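Side-chain contact in complement factor MASP-3 (Homo sapiens, PDB 3DEM), which probably acts as a serine protease of the lectin complement pathway, associating with mannan-binding lectin and ficolins through its calcium-binding CUB1-EGF-CUB2 region: residues 50-53 with 54-57. Sequence-based numbering, arbitrary orientation.
Sequences SSYL and CEYD. With CA (calcium ion), chain E.
Ser-51 meets Tyr-56 through both atoms of its short side chain, and the pair illustrates how one hydroxyl can organise a loop that lacks regular secondary structure. OG accepts the N-H of Tyr-56 at 2.9 Å in a nearly straight bond (177° at the hydrogen). The same hydroxyl hands its proton to water 1, 2.7 Å from OG, and this water in turn donates to the carbonyl oxygen of Asp-57, so that Ser-51 is tied to two successive residues. With chi1 at 72°, OG sits between the backbone N and the carbonyl carbon of its own residue, while CB is left to lie obliquely against the Tyr-56 ring, 3.5 Å from CD1.

The backbone turns just after Ser-51. Its carbonyl oxygen receives the N-H of Cys-54 at 2.8 Å, closing a type II beta turn with Tyr-52 and Leu-53 at the corners; a weak bond from Glu-55 N to Tyr-52 O follows. Outside the corner, Leu-53 lays CG over the centre of the Tyr-52 ring, 3.6 Å above its plane. Glu-55 instead comes to the edge of that ring: its extended chain brings OE1 within 3.7 Å of CD2 of Tyr-52, with the carboxylate turned 82° from the ring plane.

Two anchors hold the ends of 54-57. Cys-54 is joined by a disulfide to Cys-72, and both carboxylate oxygens of Asp-57, OD1 and OD2, bind the calcium ion at 2.5 Å. Tyr-21 hydrogen-bonds to OD2, while Glu-49, Asp-102, Ser-104 and two waters complete the coordination. A disulfide and a calcium ligand carried on the loop between strands 37-47 and 58-62 are characteristic of the calcium-binding type of CUB domain.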
ATOM      1  N   SER A  50       6.301 -12.705  32.727  1.00 39.81           N
ATOM      2  CA  SER A  50       5.213 -13.571  32.272  1.00 39.65           C
ATOM      3  C   SER A  50       4.181 -13.814  33.383  1.00 39.37           C
ATOM      4  O   SER A  50       4.544 -13.951  34.552  1.00 39.22           O
ATOM      5  CB  SER A  50       5.765 -14.903  31.753  1.00 39.76           C
ATOM      6  OG  SER A  50       4.755 -15.671  31.109  1.00 40.19           O
ATOM      7  N   SER A  51       2.899 -13.852  33.018  1.00 38.97           N
ATOM      8  CA  SER A  51       1.841 -14.196  33.979  1.00 38.80           C
ATOM      9  C   SER A  51       0.549 -14.697  33.323  1.00 38.62           C
ATOM     10  O   SER A  51       0.296 -14.457  32.142  1.00 38.49           O
ATOM     11  CB  SER A  51       1.534 -13.020  34.913  1.00 38.75           C
ATOM     12  OG  SER A  51       0.844 -11.985  34.235  1.00 38.60           O
ATOM     13  N   TYR A  52      -0.256 -15.402  34.110  1.00 38.47           N
ATOM     14  CA  TYR A  52      -1.560 -15.888  33.679  1.00 38.42           C
ATOM     15  C   TYR A  52      -2.400 -14.769  33.077  1.00 38.56           C
ATOM     16  O   TYR A  52      -2.689 -13.777  33.741  1.00 38.34           O
ATOM     17  CB  TYR A  52      -2.292 -16.501  34.871  1.00 38.16           C
ATOM     18  CG  TYR A  52      -3.740 -16.862  34.630  1.00 37.96           C
ATOM     19  CD1 TYR A  52      -4.087 -17.971  33.869  1.00 37.82           C
ATOM     20  CD2 TYR A  52      -4.763 -16.113  35.198  1.00 38.02           C
ATOM     21  CE1 TYR A  52      -5.417 -18.314  33.666  1.00 37.80           C
ATOM     22  CE2 TYR A  52      -6.090 -16.448  35.004  1.00 37.90           C
ATOM     23  CZ  TYR A  52      -6.413 -17.548  34.235  1.00 37.79           C
ATOM     24  OH  TYR A  52      -7.732 -17.875  34.039  1.00 37.14           O
ATOM     25  N   LEU A  53      -2.787 -14.940  31.816  1.00 38.85           N
ATOM     26  CA  LEU A  53      -3.598 -13.954  31.112  1.00 39.14           C
ATOM     27  C   LEU A  53      -2.921 -12.590  31.096  1.00 39.31           C
ATOM     28  O   LEU A  53      -3.584 -11.566  30.945  1.00 39.25           O
ATOM     29  CB  LEU A  53      -4.989 -13.848  31.748  1.00 39.13           C
ATOM     30  CG  LEU A  53      -5.889 -15.071  31.590  1.00 39.24           C
ATOM     31  CD1 LEU A  53      -7.266 -14.817  32.183  1.00 39.35           C
ATOM     32  CD2 LEU A  53      -6.001 -15.446  30.124  1.00 39.51           C
ATOM     33  N   CYS A  54      -1.599 -12.595  31.256  1.00 39.57           N
ATOM     34  CA  CYS A  54      -0.807 -11.375  31.339  1.00 39.91           C
ATOM     35  C   CYS A  54      -1.389 -10.403  32.360  1.00 39.94           C
ATOM     36  O   CYS A  54      -1.595  -9.224  32.071  1.00 39.75           O
ATOM     37  CB  CYS A  54      -0.672 -10.724  29.959  1.00 40.08           C
ATOM     38  SG  CYS A  54       0.198 -11.769  28.752  1.00 41.01           S
ATOM     39  N   GLU A  55      -1.644 -10.913  33.563  1.00 40.14           N
ATOM     40  CA  GLU A  55      -2.335 -10.132  34.580  1.00 40.34           C
ATOM     41  C   GLU A  55      -1.411  -9.155  35.303  1.00 40.37           C
ATOM     42  O   GLU A  55      -1.855  -8.101  35.752  1.00 40.29           O
ATOM     43  CB  GLU A  55      -3.084 -11.037  35.577  1.00 40.33           C
ATOM     44  CG  GLU A  55      -2.226 -12.054  36.328  1.00 40.37           C
ATOM     45  CD  GLU A  55      -3.057 -12.972  37.213  1.00 40.53           C
ATOM     46  OE1 GLU A  55      -4.299 -12.960  37.071  1.00 40.77           O
ATOM     47  OE2 GLU A  55      -2.480 -13.703  38.050  1.00 40.48           O
ATOM     48  N   TYR A  56      -0.130  -9.501  35.396  1.00 40.39           N
ATOM     49  CA  TYR A  56       0.844  -8.656  36.082  1.00 40.46           C
ATOM     50  C   TYR A  56       1.368  -7.550  35.170  1.00 40.54           C
ATOM     51  O   TYR A  56       0.828  -6.443  35.157  1.00 40.72           O
ATOM     52  CB  TYR A  56       1.985  -9.497  36.670  1.00 40.44           C
ATOM     53  CG  TYR A  56       1.520 -10.520  37.692  1.00 40.46           C
ATOM     54  CD1 TYR A  56       2.296 -11.634  38.004  1.00 40.55           C
ATOM     55  CD2 TYR A  56       0.294 -10.378  38.337  1.00 40.56           C
ATOM     56  CE1 TYR A  56       1.867 -12.568  38.939  1.00 40.31           C
ATOM     57  CE2 TYR A  56      -0.142 -11.307  39.268  1.00 40.38           C
ATOM     58  CZ  TYR A  56       0.645 -12.400  39.564  1.00 40.40           C
ATOM     59  OH  TYR A  56       0.200 -13.320  40.498  1.00 40.68           O
ATOM     60  N   ASP A  57       2.418  -7.839  34.409  1.00 40.54           N
ATOM     61  CA  ASP A  57       2.932  -6.878  33.438  1.00 40.51           C
ATOM     62  C   ASP A  57       2.378  -7.214  32.058  1.00 40.56           C
ATOM     63  O   ASP A  57       2.233  -8.386  31.709  1.00 40.51           O
ATOM     64  CB  ASP A  57       4.461  -6.887  33.417  1.00 40.43           C
ATOM     65  CG  ASP A  57       5.065  -6.466  34.743  1.00 40.34           C
ATOM     66  OD1 ASP A  57       4.300  -6.117  35.666  1.00 40.06           O
ATOM     67  OD2 ASP A  57       6.307  -6.484  34.868  1.00 40.04           O
TER
HETATM   68 CA    CA E5001       6.094  -6.694  37.374  1.00 43.00          CA
HETATM   69  O   HOH W   1       2.683 -10.344  33.125  1.00 37.16           O
HETATM   70  O   HOH W   2       8.277  -7.194  37.043  1.00 41.22           O
HETATM   71  O   HOH W   3       6.388  -4.142  37.720  1.00 35.66           O